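Local atomic coordinates of 2-hydroxyisobutanoyl-CoA mutase large subunit (PDB entry 4R3U), a protein that pairs with a small cobalamin-binding subunit to isomerise 2-hydroxyisobutyryl-CoA and (S)-3-hydroxybutyryl-CoA into one another. Residues A[103-115]-A[153-167]. Residues are numbered along the deposited sequence; the frame is centred on the assembly and turned at random.
Sequences GFGTGEDTNKRFK and VAIDTLADMEALLAD. With 5AD (5'-deoxyadenosine), chain G.
A chi1 of 178° swings the Asn111 carboxamide away from its own backbone N and toward the C-terminal end of helix 158-164, while Leu164, its CG likewise opposite its N (chi1 178°), lays CD1 beside Thr110 CG2 and against Phe114 CE2. Helices 107-115 and 158-164 of the mutase's TIM-barrel domain run in the same general direction, crossing at -26° with their axes 7.6 Å apart at the closest point. Such closeness rests on Gly107, where any CB would run into Asp160 O and Ala163 CB; its carbonyl oxygen takes a CA-H...O contact from Leu164. Asn111 ND2 donates twice, to Ala166 O at 2.8 Å, in that carbonyl's plane on a lone pair, and to Leu164 O at 3.1 Å, from above the carbonyl plane. Asn111 OD1 in turn receives Lys115 NZ, which also forms a salt bridge to Asp167 OD2. A leucine in place of Asn111 would probably leave the carbonyls of Leu164 and Ala166 without this donor and let the ammonium of Lys115 swing more freely. Glu108 rests its carboxylate on Ala163 CB while pairing with Arg508. At the other end Ala154 N bonds Gly105 O at 3.0 Å, and a water joins Gly107 N to Ala154 O. Gly103 borders the 5'-deoxyadenosine pocket, its O too close to the ligand's N6 for a trustworthy bond. Val153 CB lies 3.3 Å from Thr110 OG1, the hydroxyl that donates to Phe104 O.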
ATOM      1  N   GLY A 103      12.057 -21.042  -6.641  1.00 21.66           N
ATOM      2  CA  GLY A 103      12.752 -21.817  -7.651  1.00 21.32           C
ATOM      3  C   GLY A 103      14.179 -21.384  -7.852  1.00 24.66           C
ATOM      4  O   GLY A 103      14.434 -20.241  -8.221  1.00 25.49           O
ATOM      5  N   PHE A 104      15.117 -22.299  -7.590  1.00 22.16           N
ATOM      6  CA  PHE A 104      16.567 -22.155  -7.767  1.00 21.23           C
ATOM      7  C   PHE A 104      17.262 -23.454  -7.407  1.00 24.68           C
ATOM      8  O   PHE A 104      16.753 -24.231  -6.593  1.00 24.58           O
ATOM      9  CB  PHE A 104      17.171 -20.970  -6.991  1.00 21.32           C
ATOM     10  CG  PHE A 104      16.963 -20.984  -5.496  1.00 22.10           C
ATOM     11  CD1 PHE A 104      15.860 -20.356  -4.926  1.00 24.09           C
ATOM     12  CD2 PHE A 104      17.898 -21.574  -4.650  1.00 22.43           C
ATOM     13  CE1 PHE A 104      15.665 -20.378  -3.547  1.00 24.47           C
ATOM     14  CE2 PHE A 104      17.719 -21.566  -3.272  1.00 23.88           C
ATOM     15  CZ  PHE A 104      16.602 -20.974  -2.730  1.00 23.17           C
ATOM     16  N   GLY A 105      18.413 -23.662  -8.023  1.00 23.57           N
ATOM     17  CA  GLY A 105      19.272 -24.812  -7.803  1.00 25.08           C
ATOM     18  C   GLY A 105      18.586 -26.120  -8.087  1.00 31.57           C
ATOM     19  O   GLY A 105      17.868 -26.252  -9.087  1.00 31.79           O
ATOM     20  N   THR A 106      18.801 -27.087  -7.189  1.00 29.54           N
ATOM     21  CA  THR A 106      18.214 -28.427  -7.260  1.00 29.60           C
ATOM     22  C   THR A 106      16.928 -28.474  -6.411  1.00 33.12           C
ATOM     23  O   THR A 106      16.620 -27.506  -5.703  1.00 34.32           O
ATOM     24  CB  THR A 106      19.262 -29.501  -6.863  1.00 33.67           C
ATOM     25  OG1 THR A 106      19.567 -29.431  -5.472  1.00 33.84           O
ATOM     26  CG2 THR A 106      20.540 -29.471  -7.725  1.00 28.30           C
ATOM     27  N   GLY A 107      16.200 -29.589  -6.493  1.00 28.05           N
ATOM     28  CA  GLY A 107      14.974 -29.832  -5.746  1.00 27.41           C
ATOM     29  C   GLY A 107      15.096 -29.493  -4.277  1.00 31.46           C
ATOM     30  O   GLY A 107      14.258 -28.756  -3.738  1.00 30.95           O
ATOM     31  N   GLU A 108      16.195 -29.973  -3.644  1.00 28.14           N
ATOM     32  CA  GLU A 108      16.577 -29.755  -2.233  1.00 27.28           C
ATOM     33  C   GLU A 108      16.661 -28.293  -1.881  1.00 31.50           C
ATOM     34  O   GLU A 108      16.220 -27.908  -0.801  1.00 32.82           O
ATOM     35  CB  GLU A 108      17.943 -30.388  -1.941  1.00 29.39           C
ATOM     36  CG  GLU A 108      17.972 -31.894  -2.090  1.00 36.81           C
ATOM     37  CD  GLU A 108      18.511 -32.388  -3.414  1.00 50.32           C
ATOM     38  OE1 GLU A 108      18.348 -31.677  -4.430  1.00 29.92           O
ATOM     39  OE2 GLU A 108      19.117 -33.483  -3.432  1.00 53.85           O
ATOM     40  N   ASP A 109      17.240 -27.471  -2.790  1.00 27.01           N
ATOM     41  CA  ASP A 109      17.397 -26.038  -2.610  1.00 25.80           C
ATOM     42  C   ASP A 109      16.034 -25.315  -2.528  1.00 28.94           C
ATOM     43  O   ASP A 109      15.774 -24.589  -1.558  1.00 27.92           O
ATOM     44  CB  ASP A 109      18.329 -25.447  -3.694  1.00 27.47           C
ATOM     45  CG  ASP A 109      19.720 -26.069  -3.714  1.00 43.24           C
ATOM     46  OD1 ASP A 109      20.246 -26.390  -2.621  1.00 47.15           O
ATOM     47  OD2 ASP A 109      20.285 -26.232  -4.821  1.00 46.22           O
ATOM     48  N   THR A 110      15.165 -25.550  -3.521  1.00 26.34           N
ATOM     49  CA  THR A 110      13.801 -24.990  -3.606  1.00 25.48           C
ATOM     50  C   THR A 110      12.907 -25.550  -2.482  1.00 29.20           C
ATOM     51  O   THR A 110      12.043 -24.828  -1.989  1.00 28.79           O
ATOM     52  CB  THR A 110      13.230 -25.200  -5.035  1.00 25.53           C
ATOM     53  OG1 THR A 110      14.115 -24.566  -5.948  1.00 24.49           O
ATOM     54  CG2 THR A 110      11.854 -24.605  -5.213  1.00 22.24           C
ATOM     55  N   ASN A 111      13.130 -26.823  -2.067  1.00 26.37           N
ATOM     56  CA  ASN A 111      12.388 -27.448  -0.964  1.00 27.72           C
ATOM     57  C   ASN A 111      12.614 -26.680   0.356  1.00 31.57           C
ATOM     58  O   ASN A 111      11.671 -26.506   1.121  1.00 31.53           O
ATOM     59  CB  ASN A 111      12.795 -28.917  -0.800  1.00 30.15           C
ATOM     60  CG  ASN A 111      12.125 -29.624   0.339  1.00 36.71           C
ATOM     61  OD1 ASN A 111      12.716 -29.805   1.402  1.00 33.86           O
ATOM     62  ND2 ASN A 111      10.877 -30.032   0.146  1.00 29.91           N
ATOM     63  N   LYS A 112      13.864 -26.223   0.607  1.00 28.36           N
ATOM     64  CA  LYS A 112      14.256 -25.434   1.775  1.00 27.50           C
ATOM     65  C   LYS A 112      13.459 -24.096   1.769  1.00 27.84           C
ATOM     66  O   LYS A 112      12.891 -23.714   2.805  1.00 26.39           O
ATOM     67  CB  LYS A 112      15.789 -25.208   1.775  1.00 30.09           C
ATOM     68  CG  LYS A 112      16.333 -24.413   2.982  1.00 48.05           C
ATOM     69  CD  LYS A 112      17.708 -23.792   2.718  1.00 56.78           C
ATOM     70  CE  LYS A 112      17.701 -22.283   2.451  1.00 59.10           C
ATOM     71  NZ  LYS A 112      17.675 -21.925   1.000  1.00 54.49           N
ATOM     72  N   ARG A 113      13.383 -23.423   0.591  1.00 24.15           N
ATOM     73  CA  ARG A 113      12.601 -22.186   0.400  1.00 22.76           C
ATOM     74  C   ARG A 113      11.087 -22.424   0.593  1.00 26.14           C
ATOM     75  O   ARG A 113      10.446 -21.582   1.210  1.00 26.37           O
ATOM     76  CB  ARG A 113      12.882 -21.535  -0.970  1.00 21.52           C
ATOM     77  CG  ARG A 113      12.237 -20.151  -1.183  1.00 26.57           C
ATOM     78  CD  ARG A 113      12.683 -19.076  -0.192  1.00 21.83           C
ATOM     79  NE  ARG A 113      14.044 -18.652  -0.489  1.00 22.53           N
ATOM     80  CZ  ARG A 113      14.342 -17.610  -1.249  1.00 31.32           C
ATOM     81  NH1 ARG A 113      15.600 -17.319  -1.512  1.00 20.26           N
ATOM     82  NH2 ARG A 113      13.379 -16.900  -1.824  1.00 17.41           N
ATOM     83  N   PHE A 114      10.518 -23.574   0.105  1.00 23.32           N
ATOM     84  CA  PHE A 114       9.100 -23.924   0.338  1.00 22.68           C
ATOM     85  C   PHE A 114       8.810 -23.882   1.830  1.00 26.29           C
ATOM     86  O   PHE A 114       7.862 -23.229   2.262  1.00 25.26           O
ATOM     87  CB  PHE A 114       8.738 -25.328  -0.194  1.00 23.16           C
ATOM     88  CG  PHE A 114       8.624 -25.468  -1.691  1.00 23.09           C
ATOM     89  CD1 PHE A 114       8.508 -24.344  -2.512  1.00 24.03           C
ATOM     90  CD2 PHE A 114       8.656 -26.725  -2.293  1.00 24.30           C
ATOM     91  CE1 PHE A 114       8.408 -24.482  -3.904  1.00 24.07           C
ATOM     92  CE2 PHE A 114       8.506 -26.860  -3.675  1.00 25.35           C
ATOM     93  CZ  PHE A 114       8.403 -25.736  -4.474  1.00 23.10           C
ATOM     94  N   LYS A 115       9.660 -24.570   2.603  1.00 26.30           N
ATOM     95  CA  LYS A 115       9.575 -24.698   4.067  1.00 26.79           C
ATOM     96  C   LYS A 115       9.676 -23.355   4.763  1.00 30.45           C
ATOM     97  O   LYS A 115       8.854 -23.079   5.639  1.00 33.33           O
ATOM     98  CB  LYS A 115      10.565 -25.745   4.588  1.00 27.97           C
ATOM     99  CG  LYS A 115      10.214 -27.132   4.054  1.00 33.31           C
ATOM    100  CD  LYS A 115      11.263 -28.181   4.321  1.00 35.08           C
ATOM    101  CE  LYS A 115      10.720 -29.565   4.059  1.00 30.27           C
ATOM    102  NZ  LYS A 115      11.824 -30.556   3.892  1.00 31.74           N
ATOM    103  N   VAL A 153      14.184 -23.812 -10.401  1.00 22.84           N
ATOM    104  CA  VAL A 153      14.654 -25.144 -10.042  1.00 22.80           C
ATOM    105  C   VAL A 153      14.900 -26.008 -11.305  1.00 27.76           C
ATOM    106  O   VAL A 153      14.229 -25.819 -12.324  1.00 27.89           O
ATOM    107  CB  VAL A 153      13.732 -25.838  -8.993  1.00 24.79           C
ATOM    108  CG1 VAL A 153      12.422 -26.316  -9.603  1.00 24.85           C
ATOM    109  CG2 VAL A 153      14.437 -26.999  -8.302  1.00 25.08           C
ATOM    110  N   ALA A 154      15.847 -26.960 -11.215  1.00 22.81           N
ATOM    111  CA  ALA A 154      16.135 -27.908 -12.275  1.00 21.82           C
ATOM    112  C   ALA A 154      15.350 -29.188 -12.004  1.00 27.05           C
ATOM    113  O   ALA A 154      15.448 -29.748 -10.900  1.00 26.42           O
ATOM    114  CB  ALA A 154      17.620 -28.211 -12.310  1.00 22.69           C
ATOM    115  N   ILE A 155      14.526 -29.622 -12.987  1.00 23.65           N
ATOM    116  CA  ILE A 155      13.818 -30.886 -12.910  1.00 25.48           C
ATOM    117  C   ILE A 155      14.124 -31.666 -14.201  1.00 33.70           C
ATOM    118  O   ILE A 155      13.785 -31.212 -15.299  1.00 33.48           O
ATOM    119  CB  ILE A 155      12.293 -30.833 -12.542  1.00 28.39           C
ATOM    120  CG1 ILE A 155      12.001 -29.946 -11.294  1.00 27.06           C
ATOM    121  CG2 ILE A 155      11.702 -32.276 -12.369  1.00 28.77           C
ATOM    122  CD1 ILE A 155      12.354 -30.536  -9.906  1.00 32.84           C
ATOM    123  N   ASP A 156      14.812 -32.820 -14.067  1.00 32.38           N
ATOM    124  CA  ASP A 156      15.153 -33.671 -15.221  1.00 32.05           C
ATOM    125  C   ASP A 156      14.458 -34.987 -15.089  1.00 34.91           C
ATOM    126  O   ASP A 156      14.045 -35.550 -16.088  1.00 33.60           O
ATOM    127  CB  ASP A 156      16.679 -33.912 -15.357  1.00 33.03           C
ATOM    128  CG  ASP A 156      17.520 -32.676 -15.611  1.00 35.17           C
ATOM    129  OD1 ASP A 156      16.975 -31.682 -16.090  1.00 38.60           O
ATOM    130  OD2 ASP A 156      18.716 -32.706 -15.316  1.00 35.05           O
ATOM    131  N   THR A 157      14.322 -35.461 -13.837  1.00 33.21           N
ATOM    132  CA  THR A 157      13.798 -36.777 -13.419  1.00 33.25           C
ATOM    133  C   THR A 157      12.757 -36.671 -12.263  1.00 34.15           C
ATOM    134  O   THR A 157      12.661 -35.648 -11.581  1.00 31.38           O
ATOM    135  CB  THR A 157      14.988 -37.650 -12.957  1.00 38.26           C
ATOM    136  OG1 THR A 157      15.574 -37.068 -11.786  1.00 38.25           O
ATOM    137  CG2 THR A 157      16.060 -37.807 -14.020  1.00 34.22           C
ATOM    138  N   LEU A 158      11.998 -37.748 -12.051  1.00 31.70           N
ATOM    139  CA  LEU A 158      11.021 -37.873 -10.971  1.00 31.69           C
ATOM    140  C   LEU A 158      11.777 -37.818  -9.623  1.00 38.92           C
ATOM    141  O   LEU A 158      11.260 -37.252  -8.650  1.00 39.59           O
ATOM    142  CB  LEU A 158      10.250 -39.185 -11.133  1.00 32.92           C
ATOM    143  CG  LEU A 158       9.421 -39.729  -9.964  1.00 36.59           C
ATOM    144  CD1 LEU A 158       8.305 -38.760  -9.562  1.00 34.87           C
ATOM    145  CD2 LEU A 158       8.833 -41.079 -10.340  1.00 38.76           C
ATOM    146  N   ALA A 159      13.025 -38.353  -9.601  1.00 35.45           N
ATOM    147  CA  ALA A 159      13.941 -38.326  -8.465  1.00 34.61           C
ATOM    148  C   ALA A 159      14.140 -36.893  -7.947  1.00 37.24           C
ATOM    149  O   ALA A 159      14.148 -36.690  -6.734  1.00 36.66           O
ATOM    150  CB  ALA A 159      15.273 -38.921  -8.867  1.00 35.48           C
ATOM    151  N   ASP A 160      14.263 -35.896  -8.862  1.00 33.06           N
ATOM    152  CA  ASP A 160      14.438 -34.477  -8.530  1.00 30.43           C
ATOM    153  C   ASP A 160      13.161 -33.928  -7.902  1.00 37.37           C
ATOM    154  O   ASP A 160      13.224 -33.025  -7.040  1.00 38.38           O
ATOM    155  CB  ASP A 160      14.722 -33.626  -9.778  1.00 29.69           C
ATOM    156  CG  ASP A 160      15.943 -33.937 -10.609  1.00 38.66           C
ATOM    157  OD1 ASP A 160      16.921 -34.485 -10.055  1.00 38.13           O
ATOM    158  OD2 ASP A 160      15.965 -33.535 -11.793  1.00 46.68           O
ATOM    159  N   MET A 161      11.995 -34.387  -8.411  1.00 33.39           N
ATOM    160  CA  MET A 161      10.707 -33.938  -7.863  1.00 33.10           C
ATOM    161  C   MET A 161      10.509 -34.464  -6.413  1.00 38.38           C
ATOM    162  O   MET A 161       9.898 -33.773  -5.596  1.00 39.10           O
ATOM    163  CB  MET A 161       9.522 -34.335  -8.768  1.00 34.92           C
ATOM    164  CG  MET A 161       8.221 -33.656  -8.361  1.00 36.05           C
ATOM    165  SD  MET A 161       6.873 -33.858  -9.536  1.00 38.77           S
ATOM    166  CE  MET A 161       7.490 -32.759 -10.908  1.00 34.95           C
ATOM    167  N   GLU A 162      11.049 -35.655  -6.101  1.00 33.84           N
ATOM    168  CA  GLU A 162      10.987 -36.251  -4.776  1.00 33.73           C
ATOM    169  C   GLU A 162      11.768 -35.355  -3.837  1.00 38.08           C
ATOM    170  O   GLU A 162      11.270 -35.058  -2.750  1.00 38.37           O
ATOM    171  CB  GLU A 162      11.559 -37.676  -4.794  1.00 36.10           C
ATOM    172  CG  GLU A 162      10.700 -38.638  -5.596  1.00 46.18           C
ATOM    173  CD  GLU A 162      11.297 -39.983  -5.964  1.00 64.33           C
ATOM    174  OE1 GLU A 162      12.533 -40.154  -5.851  1.00 70.50           O
ATOM    175  OE2 GLU A 162      10.522 -40.856  -6.410  1.00 50.29           O
ATOM    176  N   ALA A 163      12.950 -34.844  -4.298  1.00 34.50           N
ATOM    177  CA  ALA A 163      13.816 -33.897  -3.567  1.00 33.34           C
ATOM    178  C   ALA A 163      13.092 -32.586  -3.385  1.00 37.86           C
ATOM    179  O   ALA A 163      13.115 -32.042  -2.283  1.00 39.13           O
ATOM    180  CB  ALA A 163      15.123 -33.665  -4.314  1.00 33.41           C
ATOM    181  N   LEU A 164      12.399 -32.116  -4.446  1.00 33.78           N
ATOM    182  CA  LEU A 164      11.615 -30.883  -4.476  1.00 33.45           C
ATOM    183  C   LEU A 164      10.484 -30.840  -3.462  1.00 37.06           C
ATOM    184  O   LEU A 164      10.270 -29.809  -2.835  1.00 37.77           O
ATOM    185  CB  LEU A 164      11.049 -30.634  -5.897  1.00 33.27           C
ATOM    186  CG  LEU A 164      10.158 -29.380  -6.088  1.00 36.41           C
ATOM    187  CD1 LEU A 164      10.988 -28.135  -6.158  1.00 36.51           C
ATOM    188  CD2 LEU A 164       9.303 -29.495  -7.315  1.00 36.49           C
ATOM    189  N   LEU A 165       9.723 -31.914  -3.377  1.00 33.81           N
ATOM    190  CA  LEU A 165       8.532 -32.033  -2.545  1.00 33.13           C
ATOM    191  C   LEU A 165       8.743 -32.914  -1.304  1.00 37.13           C
ATOM    192  O   LEU A 165       7.777 -33.381  -0.707  1.00 36.68           O
ATOM    193  CB  LEU A 165       7.338 -32.518  -3.419  1.00 33.21           C
ATOM    194  CG  LEU A 165       6.853 -31.512  -4.489  1.00 34.45           C
ATOM    195  CD1 LEU A 165       6.000 -32.176  -5.534  1.00 33.02           C
ATOM    196  CD2 LEU A 165       6.110 -30.307  -3.848  1.00 34.75           C
ATOM    197  N   ALA A 166      10.011 -33.076  -0.885  1.00 33.82           N
ATOM    198  CA  ALA A 166      10.378 -33.845   0.299  1.00 34.59           C
ATOM    199  C   ALA A 166       9.712 -33.240   1.523  1.00 36.94           C
ATOM    200  O   ALA A 166       9.697 -32.017   1.668  1.00 34.23           O
ATOM    201  CB  ALA A 166      11.891 -33.856   0.470  1.00 34.54           C
ATOM    202  N   ASP A 167       9.119 -34.099   2.374  1.00 36.64           N
ATOM    203  CA  ASP A 167       8.421 -33.718   3.612  1.00 37.43           C
ATOM    204  C   ASP A 167       7.216 -32.765   3.384  1.00 42.31           C
ATOM    205  O   ASP A 167       6.825 -32.039   4.297  1.00 43.04           O
ATOM    206  CB  ASP A 167       9.404 -33.158   4.683  1.00 38.14           C
ATOM    207  CG  ASP A 167      10.756 -33.853   4.736  1.00 42.49           C
ATOM    208  OD1 ASP A 167      10.803 -35.049   5.145  1.00 43.46           O
ATOM    209  OD2 ASP A 167      11.758 -33.222   4.342  1.00 46.22           O
TER
HETATM  210  N1  5AD G 803      11.917 -17.253  -7.287  0.50 17.93           N
HETATM  211  C2  5AD G 803      10.941 -16.291  -7.028  0.50 20.21           C
HETATM  212  N3  5AD G 803      10.430 -15.524  -8.106  0.50 23.69           N
HETATM  213  C4  5AD G 803      10.834 -15.803  -9.364  0.50 26.69           C
HETATM  214  N9  5AD G 803      10.536 -15.261 -10.548  0.50 27.68           N
HETATM  215  C8  5AD G 803      11.155 -15.981 -11.487  0.50 27.15           C
HETATM  216  N7  5AD G 803      11.903 -16.907 -10.911  0.50 26.55           N
HETATM  217  C5  5AD G 803      11.695 -16.818  -9.592  0.50 26.02           C
HETATM  218  C6  5AD G 803      12.205 -17.522  -8.570  0.50 21.43           C
HETATM  219  N6  5AD G 803      13.089 -18.447  -8.903  0.50 21.65           N
HETATM  220  C1' 5AD G 803       9.474 -14.313 -10.926  0.50 27.53           C
HETATM  221  C2' 5AD G 803       9.640 -12.911 -10.453  0.50 28.76           C
HETATM  222  C3' 5AD G 803       8.984 -12.130 -11.580  0.50 31.13           C
HETATM  223  C4' 5AD G 803       8.533 -13.163 -12.614  0.50 30.21           C
HETATM  224  C5' 5AD G 803       8.869 -12.670 -14.016  0.50 30.69           C
HETATM  225  O4' 5AD G 803       9.400 -14.238 -12.358  0.50 28.07           O
HETATM  226  O2' 5AD G 803       8.862 -12.732  -9.262  0.50 27.47           O
HETATM  227  O3' 5AD G 803       7.869 -11.386 -11.055  0.50 32.43           O
HETATM  228  O   HOH W   1      16.859 -31.162  -8.865  1.00 29.85           O